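Long-range contacts in Thiol:disulfide interchange protein, thioredoxin family protein (PDB 3OR5), which probably acts as a thioredoxin-like thiol:disulfide oxidoreductase, with a suggested part in cytochrome c biogenesis: residues D8-S16 against V122-S130; K35-W45 against G67-E77. All coordinates share one frame; numbering follows the deposited sequence.

Contact 1: residues D8-S16 against V122-S130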
loop_
_atom_site.group_PDB
_atom_site.type_symbol
_atom_site.label_atom_id
_atom_site.label_comp_id
_atom_site.label_asym_id
_atom_site.label_seq_id
_atom_site.Cartn_x
_atom_site.Cartn_y
_atom_site.Cartn_z
ATOM N N ASP A 8 -14.435 -7.613 -24.034
ATOM C CA ASP A 8 -14.702 -6.536 -23.109
ATOM C C ASP A 8 -13.625 -6.331 -22.073
ATOM O O ASP A 8 -12.983 -7.273 -21.653
ATOM C CB ASP A 8 -16.000 -6.788 -22.335
ATOM C CG ASP A 8 -17.227 -6.456 -23.160
ATOM O OD1 ASP A 8 -17.605 -5.243 -23.181
ATOM O OD2 ASP A 8 -17.796 -7.413 -23.767
ATOM N N ALA A 9 -13.429 -5.057 -21.710
ATOM C CA ALA A 9 -12.468 -4.634 -20.674
ATOM C C ALA A 9 -13.090 -4.265 -19.333
ATOM O O ALA A 9 -13.221 -3.064 -19.006
ATOM C CB ALA A 9 -11.679 -3.465 -21.160
ATOM N N ARG A 10 -13.252 -5.287 -18.513
ATOM C CA ARG A 10 -13.967 -5.248 -17.252
ATOM C C ARG A 10 -13.148 -4.554 -16.149
ATOM O O ARG A 10 -12.262 -5.162 -15.572
ATOM C CB ARG A 10 -14.203 -6.699 -16.836
ATOM C CG ARG A 10 -14.789 -7.557 -17.987
ATOM C CD ARG A 10 -16.342 -7.304 -18.183
ATOM N NE ARG A 10 -17.053 -8.520 -18.646
ATOM C CZ ARG A 10 -17.752 -8.643 -19.783
ATOM N NH1 ARG A 10 -17.901 -7.626 -20.637
ATOM N NH2 ARG A 10 -18.326 -9.792 -20.064
ATOM N N PRO A 11 -13.463 -3.283 -15.821
ATOM C CA PRO A 11 -12.557 -2.740 -14.788
ATOM C C PRO A 11 -12.835 -3.316 -13.389
ATOM O O PRO A 11 -13.887 -3.897 -13.117
ATOM C CB PRO A 11 -12.845 -1.246 -14.826
ATOM C CG PRO A 11 -14.048 -1.041 -15.746
ATOM C CD PRO A 11 -14.643 -2.414 -16.001
ATOM N N THR A 12 -11.894 -3.101 -12.489
ATOM C CA THR A 12 -11.922 -3.700 -11.166
ATOM C C THR A 12 -11.777 -2.502 -10.205
ATOM O O THR A 12 -10.699 -2.269 -9.715
ATOM C CB THR A 12 -10.686 -4.641 -11.056
ATOM O OG1 THR A 12 -10.808 -5.699 -12.038
ATOM C CG2 THR A 12 -10.533 -5.261 -9.679
ATOM N N PRO A 13 -12.879 -1.792 -9.890
ATOM C CA PRO A 13 -12.860 -0.545 -9.115
ATOM C C PRO A 13 -12.217 -0.814 -7.755
ATOM O O PRO A 13 -12.395 -1.890 -7.144
ATOM C CB PRO A 13 -14.360 -0.205 -8.946
ATOM C CG PRO A 13 -15.010 -1.013 -10.079
ATOM C CD PRO A 13 -14.264 -2.263 -10.112
ATOM N N ALA A 14 -11.380 0.130 -7.312
ATOM C CA ALA A 14 -10.771 -0.011 -6.002
ATOM C C ALA A 14 -11.830 0.156 -4.918
ATOM O O ALA A 14 -12.820 0.844 -5.129
ATOM C CB ALA A 14 -9.734 1.069 -5.839
ATOM N N PRO A 15 -11.594 -0.431 -3.766
ATOM C CA PRO A 15 -12.557 -0.264 -2.670
ATOM C C PRO A 15 -12.417 1.070 -1.943
ATOM O O PRO A 15 -11.407 1.747 -2.049
ATOM C CB PRO A 15 -12.175 -1.368 -1.689
ATOM C CG PRO A 15 -10.722 -1.673 -1.981
ATOM C CD PRO A 15 -10.408 -1.210 -3.356
ATOM N N SER A 16 -13.456 1.457 -1.221
ATOM C CA SER A 16 -13.390 2.631 -0.351
ATOM C C SER A 16 -12.925 2.145 0.984
ATOM O O SER A 16 -13.348 1.100 1.461
ATOM C CB SER A 16 -14.807 3.205 -0.153
ATOM O OG SER A 16 -15.158 4.000 -1.280
ATOM N N VAL A 122 -1.922 -2.804 -6.639
ATOM C CA VAL A 122 -1.595 -1.574 -7.457
ATOM C C VAL A 122 -2.868 -0.997 -7.995
ATOM O O VAL A 122 -3.609 -1.684 -8.733
ATOM C CB VAL A 122 -0.666 -1.934 -8.594
ATOM C CG1 VAL A 122 -0.318 -0.623 -9.384
ATOM C CG2 VAL A 122 0.665 -2.654 -8.136
ATOM N N ILE A 123 -3.172 0.253 -7.631
ATOM C CA ILE A 123 -4.393 0.951 -8.103
ATOM C C ILE A 123 -3.957 2.059 -9.039
ATOM O O ILE A 123 -3.112 2.901 -8.687
ATOM C CB ILE A 123 -5.210 1.536 -6.944
ATOM C CG1 ILE A 123 -5.936 0.466 -6.152
ATOM C CG2 ILE A 123 -6.361 2.428 -7.512
ATOM C CD1 ILE A 123 -5.014 -0.288 -5.186
ATOM N N ASP A 124 -4.453 2.022 -10.259
ATOM C CA ASP A 124 -3.903 2.987 -11.198
ATOM C C ASP A 124 -4.716 4.286 -11.066
ATOM O O ASP A 124 -5.659 4.386 -10.290
ATOM C CB ASP A 124 -3.925 2.452 -12.599
ATOM C CG ASP A 124 -5.311 2.135 -13.074
ATOM O OD1 ASP A 124 -6.349 2.719 -12.636
ATOM O OD2 ASP A 124 -5.309 1.262 -13.982
ATOM N N ALA A 125 -4.252 5.305 -11.808
ATOM C CA ALA A 125 -4.803 6.640 -11.686
ATOM C C ALA A 125 -6.236 6.734 -12.237
ATOM O O ALA A 125 -6.925 7.723 -11.909
ATOM C CB ALA A 125 -3.902 7.665 -12.398
ATOM N N SER A 126 -6.664 5.711 -12.992
ATOM C CA SER A 126 -8.092 5.407 -13.344
ATOM C C SER A 126 -8.999 4.919 -12.214
ATOM O O SER A 126 -10.234 4.874 -12.381
ATOM C CB SER A 126 -8.154 4.324 -14.430
ATOM O OG SER A 126 -7.499 4.813 -15.599
ATOM N N GLY A 127 -8.390 4.471 -11.106
ATOM C CA GLY A 127 -9.109 4.037 -9.950
ATOM C C GLY A 127 -9.322 2.523 -10.033
ATOM O O GLY A 127 -10.058 1.996 -9.242
ATOM N N ASN A 128 -8.629 1.828 -10.897
ATOM C CA ASN A 128 -8.861 0.358 -11.001
ATOM C C ASN A 128 -7.722 -0.397 -10.318
ATOM O O ASN A 128 -6.526 0.006 -10.442
ATOM C CB ASN A 128 -8.903 -0.016 -12.444
ATOM C CG ASN A 128 -10.172 0.437 -13.060
ATOM O OD1 ASN A 128 -11.177 0.637 -12.344
ATOM N ND2 ASN A 128 -10.125 0.725 -14.352
ATOM N N VAL A 129 -8.045 -1.554 -9.724
ATOM C CA VAL A 129 -6.958 -2.387 -9.259
ATOM C C VAL A 129 -6.386 -3.157 -10.441
ATOM O O VAL A 129 -7.104 -3.957 -11.073
ATOM C CB VAL A 129 -7.440 -3.415 -8.232
ATOM C CG1 VAL A 129 -6.275 -4.206 -7.685
ATOM C CG2 VAL A 129 -8.158 -2.711 -7.094
ATOM N N SER A 130 -5.131 -2.898 -10.784
ATOM C CA SER A 130 -4.514 -3.406 -12.013
ATOM C C SER A 130 -3.711 -4.648 -11.760
ATOM O O SER A 130 -3.517 -5.486 -12.647
ATOM C CB SER A 130 -3.479 -2.313 -12.464
ATOM O OG SER A 130 -4.223 -1.342 -13.169
#

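Contact 2: residues K35-W45 against G67-E77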
loop_
_atom_site.group_PDB
_atom_site.type_symbol
_atom_site.label_atom_id
_atom_site.label_comp_id
_atom_site.label_asym_id
_atom_site.label_seq_id
_atom_site.Cartn_x
_atom_site.Cartn_y
_atom_site.Cartn_z
ATOM N N LYS A 35 -5.448 9.640 -8.215
ATOM C CA LYS A 35 -4.087 9.285 -7.856
ATOM C C LYS A 35 -3.825 7.792 -8.035
ATOM O O LYS A 35 -4.686 7.015 -7.798
ATOM C CB LYS A 35 -3.810 9.666 -6.400
ATOM C CG LYS A 35 -3.749 11.123 -6.106
ATOM C CD LYS A 35 -3.124 11.432 -4.767
ATOM C CE LYS A 35 -3.066 12.883 -4.475
ATOM N NZ LYS A 35 -2.950 13.159 -3.036
ATOM N N ALA A 36 -2.626 7.449 -8.470
ATOM C CA ALA A 36 -2.236 6.014 -8.459
ATOM C C ALA A 36 -1.790 5.772 -7.017
ATOM O O ALA A 36 -1.327 6.670 -6.325
ATOM C CB ALA A 36 -1.148 5.736 -9.394
ATOM N N TYR A 37 -1.968 4.522 -6.531
ATOM C CA TYR A 37 -1.461 4.269 -5.180
ATOM C C TYR A 37 -1.213 2.756 -5.081
ATOM O O TYR A 37 -1.796 1.961 -5.853
ATOM C CB TYR A 37 -2.384 4.739 -4.080
ATOM C CG TYR A 37 -3.847 4.257 -4.142
ATOM C CD1 TYR A 37 -4.235 3.197 -3.356
ATOM C CD2 TYR A 37 -4.810 4.953 -4.878
ATOM C CE1 TYR A 37 -5.579 2.786 -3.312
ATOM C CE2 TYR A 37 -6.107 4.573 -4.848
ATOM C CZ TYR A 37 -6.479 3.466 -4.142
ATOM O OH TYR A 37 -7.807 3.088 -4.058
ATOM N N ILE A 38 -0.391 2.403 -4.107
ATOM C CA ILE A 38 -0.110 0.946 -3.858
ATOM C C ILE A 38 -0.418 0.732 -2.408
ATOM O O ILE A 38 0.152 1.434 -1.536
ATOM C CB ILE A 38 1.357 0.596 -4.211
ATOM C CG1 ILE A 38 1.566 0.606 -5.736
ATOM C CG2 ILE A 38 1.700 -0.785 -3.666
ATOM C CD1 ILE A 38 3.088 0.540 -6.126
ATOM N N VAL A 39 -1.302 -0.260 -2.134
ATOM C CA VAL A 39 -1.684 -0.572 -0.731
ATOM C C VAL A 39 -0.851 -1.797 -0.366
ATOM O O VAL A 39 -0.920 -2.827 -1.033
ATOM C CB VAL A 39 -3.154 -0.876 -0.650
ATOM C CG1 VAL A 39 -3.544 -1.296 0.806
ATOM C CG2 VAL A 39 -3.978 0.355 -1.134
ATOM N N ASN A 40 -0.050 -1.655 0.684
ATOM C CA ASN A 40 0.999 -2.650 1.088
ATOM C C ASN A 40 0.549 -3.214 2.407
ATOM O O ASN A 40 0.544 -2.538 3.441
ATOM C CB ASN A 40 2.365 -1.981 1.227
ATOM C CG ASN A 40 3.399 -2.923 1.776
ATOM O OD1 ASN A 40 3.545 -4.058 1.240
ATOM N ND2 ASN A 40 4.144 -2.489 2.660
ATOM N N PHE A 41 0.202 -4.519 2.394
ATOM C CA PHE A 41 -0.094 -5.252 3.663
ATOM C C PHE A 41 1.218 -5.797 4.097
ATOM O O PHE A 41 1.906 -6.529 3.339
ATOM C CB PHE A 41 -1.088 -6.415 3.406
ATOM C CG PHE A 41 -2.511 -5.901 3.258
ATOM C CD1 PHE A 41 -3.459 -5.921 4.314
ATOM C CD2 PHE A 41 -2.893 -5.370 2.012
ATOM C CE1 PHE A 41 -4.744 -5.385 4.147
ATOM C CE2 PHE A 41 -4.195 -4.820 1.829
ATOM C CZ PHE A 41 -5.164 -4.899 2.875
ATOM N N PHE A 42 1.616 -5.436 5.300
ATOM C CA PHE A 42 2.999 -5.740 5.760
ATOM C C PHE A 42 3.067 -5.978 7.262
ATOM O O PHE A 42 2.119 -5.608 7.974
ATOM C CB PHE A 42 3.995 -4.560 5.452
ATOM C CG PHE A 42 3.773 -3.360 6.330
ATOM C CD1 PHE A 42 4.668 -3.071 7.360
ATOM C CD2 PHE A 42 2.670 -2.504 6.136
ATOM C CE1 PHE A 42 4.458 -1.999 8.219
ATOM C CE2 PHE A 42 2.477 -1.377 6.985
ATOM C CZ PHE A 42 3.364 -1.139 8.034
ATOM N N ALA A 43 4.232 -6.527 7.756
ATOM C CA ALA A 43 4.506 -6.494 9.144
ATOM C C ALA A 43 5.954 -6.051 9.324
ATOM O O ALA A 43 6.798 -6.350 8.474
ATOM C CB ALA A 43 4.295 -7.913 9.793
ATOM N N THR A 44 6.204 -5.305 10.395
ATOM C CA THR A 44 7.590 -4.771 10.544
ATOM C C THR A 44 8.529 -5.894 11.013
ATOM O O THR A 44 9.730 -5.708 10.902
ATOM C CB THR A 44 7.708 -3.621 11.525
ATOM O OG1 THR A 44 7.603 -4.077 12.892
ATOM C CG2 THR A 44 6.597 -2.568 11.243
ATOM N N TRP A 45 7.978 -6.997 11.534
ATOM C CA TRP A 45 8.860 -8.102 11.932
ATOM C C TRP A 45 9.261 -9.001 10.781
ATOM O O TRP A 45 10.110 -9.916 10.928
ATOM C CB TRP A 45 8.198 -8.909 13.057
ATOM C CG TRP A 45 6.778 -9.392 12.767
ATOM C CD1 TRP A 45 5.645 -8.873 13.340
ATOM C CD2 TRP A 45 6.347 -10.440 11.902
ATOM N NE1 TRP A 45 4.571 -9.554 12.902
ATOM C CE2 TRP A 45 4.942 -10.511 12.020
ATOM C CE3 TRP A 45 6.994 -11.350 11.062
ATOM C CZ2 TRP A 45 4.179 -11.461 11.348
ATOM C CZ3 TRP A 45 6.238 -12.310 10.374
ATOM C CH2 TRP A 45 4.841 -12.318 10.491
ATOM N N GLY A 67 1.225 12.685 -7.922
ATOM C CA GLY A 67 -0.026 11.961 -8.125
ATOM C C GLY A 67 -0.026 10.528 -7.648
ATOM O O GLY A 67 -0.839 9.726 -8.130
ATOM N N PHE A 68 0.918 10.244 -6.759
ATOM C CA PHE A 68 1.040 8.811 -6.287
ATOM C C PHE A 68 1.282 8.762 -4.798
ATOM O O PHE A 68 1.912 9.694 -4.241
ATOM C CB PHE A 68 2.260 8.127 -6.976
ATOM C CG PHE A 68 2.657 6.824 -6.328
ATOM C CD1 PHE A 68 1.954 5.637 -6.619
ATOM C CD2 PHE A 68 3.627 6.826 -5.343
ATOM C CE1 PHE A 68 2.235 4.470 -5.863
ATOM C CE2 PHE A 68 3.966 5.705 -4.622
ATOM C CZ PHE A 68 3.279 4.491 -4.924
ATOM N N THR A 69 0.768 7.710 -4.136
ATOM C CA THR A 69 1.219 7.462 -2.722
ATOM C C THR A 69 1.181 5.964 -2.423
ATOM O O THR A 69 0.372 5.221 -2.990
ATOM C CB THR A 69 0.333 8.154 -1.707
ATOM O OG1 THR A 69 0.921 8.079 -0.385
ATOM C CG2 THR A 69 -1.176 7.620 -1.638
ATOM N N PHE A 70 2.093 5.536 -1.551
ATOM C CA PHE A 70 1.864 4.221 -0.880
ATOM C C PHE A 70 0.855 4.403 0.274
ATOM O O PHE A 70 0.647 5.526 0.841
ATOM C CB PHE A 70 3.177 3.707 -0.301
ATOM C CG PHE A 70 4.112 3.178 -1.344
ATOM C CD1 PHE A 70 3.927 1.905 -1.837
ATOM C CD2 PHE A 70 5.197 3.931 -1.795
ATOM C CE1 PHE A 70 4.801 1.441 -2.836
ATOM C CE2 PHE A 70 6.104 3.451 -2.735
ATOM C CZ PHE A 70 5.897 2.194 -3.276
ATOM N N VAL A 71 0.195 3.295 0.641
ATOM C CA VAL A 71 -0.554 3.291 1.873
ATOM C C VAL A 71 -0.190 1.957 2.533
ATOM O O VAL A 71 -0.245 0.879 1.855
ATOM C CB VAL A 71 -2.040 3.247 1.563
ATOM C CG1 VAL A 71 -2.845 3.136 2.853
ATOM C CG2 VAL A 71 -2.484 4.487 0.785
ATOM N N GLY A 72 0.213 1.994 3.792
ATOM C CA GLY A 72 0.610 0.704 4.458
ATOM C C GLY A 72 -0.512 0.248 5.392
ATOM O O GLY A 72 -1.136 1.051 6.084
ATOM N N ILE A 73 -0.776 -1.059 5.444
ATOM C CA ILE A 73 -1.756 -1.623 6.399
ATOM C C ILE A 73 -0.983 -2.710 7.134
ATOM O O ILE A 73 -0.531 -3.683 6.529
ATOM C CB ILE A 73 -2.978 -2.185 5.651
ATOM C CG1 ILE A 73 -3.766 -0.987 5.001
ATOM C CG2 ILE A 73 -3.901 -2.944 6.705
ATOM C CD1 ILE A 73 -4.959 -1.438 4.114
ATOM N N ALA A 74 -0.802 -2.531 8.438
ATOM C CA ALA A 74 0.107 -3.420 9.226
ATOM C C ALA A 74 -0.726 -4.554 9.798
ATOM O O ALA A 74 -1.665 -4.321 10.578
ATOM C CB ALA A 74 0.743 -2.631 10.396
ATOM N N VAL A 75 -0.359 -5.775 9.425
ATOM C CA VAL A 75 -1.062 -6.989 9.834
ATOM C C VAL A 75 -0.262 -7.730 10.882
ATOM O O VAL A 75 0.968 -7.575 10.921
ATOM C CB VAL A 75 -1.321 -7.884 8.605
ATOM C CG1 VAL A 75 -2.402 -7.219 7.635
ATOM C CG2 VAL A 75 -0.065 -8.259 7.881
ATOM N N ASN A 76 -0.952 -8.519 11.730
ATOM C CA ASN A 76 -0.173 -9.340 12.711
ATOM C C ASN A 76 0.787 -8.492 13.521
ATOM O O ASN A 76 1.856 -8.940 13.841
ATOM C CB ASN A 76 0.550 -10.496 11.985
ATOM C CG ASN A 76 -0.401 -11.409 11.177
ATOM O OD1 ASN A 76 -0.530 -12.613 11.483
ATOM N ND2 ASN A 76 -0.977 -10.905 10.121
ATOM N N GLU A 77 0.368 -7.268 13.875
ATOM C CA GLU A 77 1.238 -6.302 14.481
ATOM C C GLU A 77 0.765 -5.752 15.813
ATOM O O GLU A 77 -0.324 -6.137 16.344
ATOM C CB GLU A 77 1.542 -5.151 13.445
ATOM C CG GLU A 77 2.849 -5.467 12.695
ATOM C CD GLU A 77 4.108 -5.274 13.537
ATOM O OE1 GLU A 77 4.041 -5.129 14.778
ATOM O OE2 GLU A 77 5.206 -5.210 12.906
#

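Contact 1: residues D8-S16 against V122-S130
The flat amide of Asn128 lies beneath the chain at Pro11 and Thr12. Pro11 CB stands to one side of its plane, 3.4 Å from Asn128 ND2. Thr12 N lies over the same face, buried without a partner in the model, while Pro13 CA lies 3.8 Å from Asn128 OD1, not far from the amide plane. Asn128 CG is anti to its own carbonyl carbon (chi1 -74°), and this swings the amide under the incoming loop. The backbones grip at one isolated bridge, Pro13 with Asn128: Val129 N gives a nearly straight bond (170°) of 2.7 Å to Thr12 O, and Ala14 N reaches Gly127 O at 3.0 Å. Proline, with no N-H to offer, suits the position between these two bonds; its CB points away from the partner segment. The extended loop thus fastens the N-terminal region onto the hairpin of strands 119-123 and 129-133 at the rim of the thioredoxin-fold sheet. That hairpin turns through a type I turn whose Gly127 has a backbone conformation poorly suited to any CB, and Asp124 OD1 takes Asn128 N from above the carboxylate plane at 3.0 Å. Ala14 is small enough for its CB to rest 3.9 Å from Ile123 CG1, and the Thr12 and Val129 side chains meet at a slant, Thr12 CG2 3.9 Å from Val129 CB, beside Tyr109.

Contact 2: residues K35-W45 against G67-E77
Ile73 packs on Phe41 and Val39 where strand 68-74 lies beside strand 36-42. Its CB lies over one face of the Phe41 ring in a CH-pi contact. CG2 drops to Phe41 CE1 at 3.6 Å, and CG1, extended (chi2 175°), carries CD1 against both Phe41 CZ and Val39 CG1, the latter 3.6 Å away. Val75 CG1 meets the Phe41 ring edge. On the sheet's other face, Ile38 CB lies 3.7 Å from Phe70 CD1, and the Phe68 ring leans its CZ over the centre of the Phe70 ring. Phe42 sets one ring face over Ala74 CA, while its edge runs along Gly72, where a CB would collide with Phe42 CE2. The strands run parallel in register, joined by eight backbone hydrogen bonds, from Ala36 N-Gly67 O to Val75 N-Phe42 O, and linked through helix 47-63 as the beta-alpha-beta crossover of the thioredoxin fold. Beyond them, Glu77 OE2 accepts two bonds of 2.7 Å, from Thr44 N through its anti lone pair and from Thr44 OG1 on the syn side, while OE1 takes Asn81 ND2. With an alanine in place of Glu77, Thr44 N and OG1 would probably lose their shared acceptor and Asn81 ND2 its partner, leaving the Thr44 turn less firmly held. Tryptophan suits the next place: Trp45 NE1 donates in the ring plane, almost straight (176°), to Asn76 O at 2.9 Å, while one ring face rests on Ala43 CB.

Contact 2 lies near the centre of the molecule and contact 1 at its surface, their centres about 17 Å apart. Along the chain, residues 8-16 come first, then 35-45, 67-77 and 122-130, so the central parallel pair is nested inside the loop closed by contact 1. Both reach one mixed sheet, in which strand 119-123 runs antiparallel to strand 36-42. There Ile123 N probably bonds to Tyr37 O at 2.8 Å, and Ala14 CB packs 3.3 Å from Tyr37 OH. The N-terminal loop is therefore tied to the outer hairpin, whose strand 119-123 lies directly beside strand 36-42, the strand that leads toward the likely redox-active CxxC.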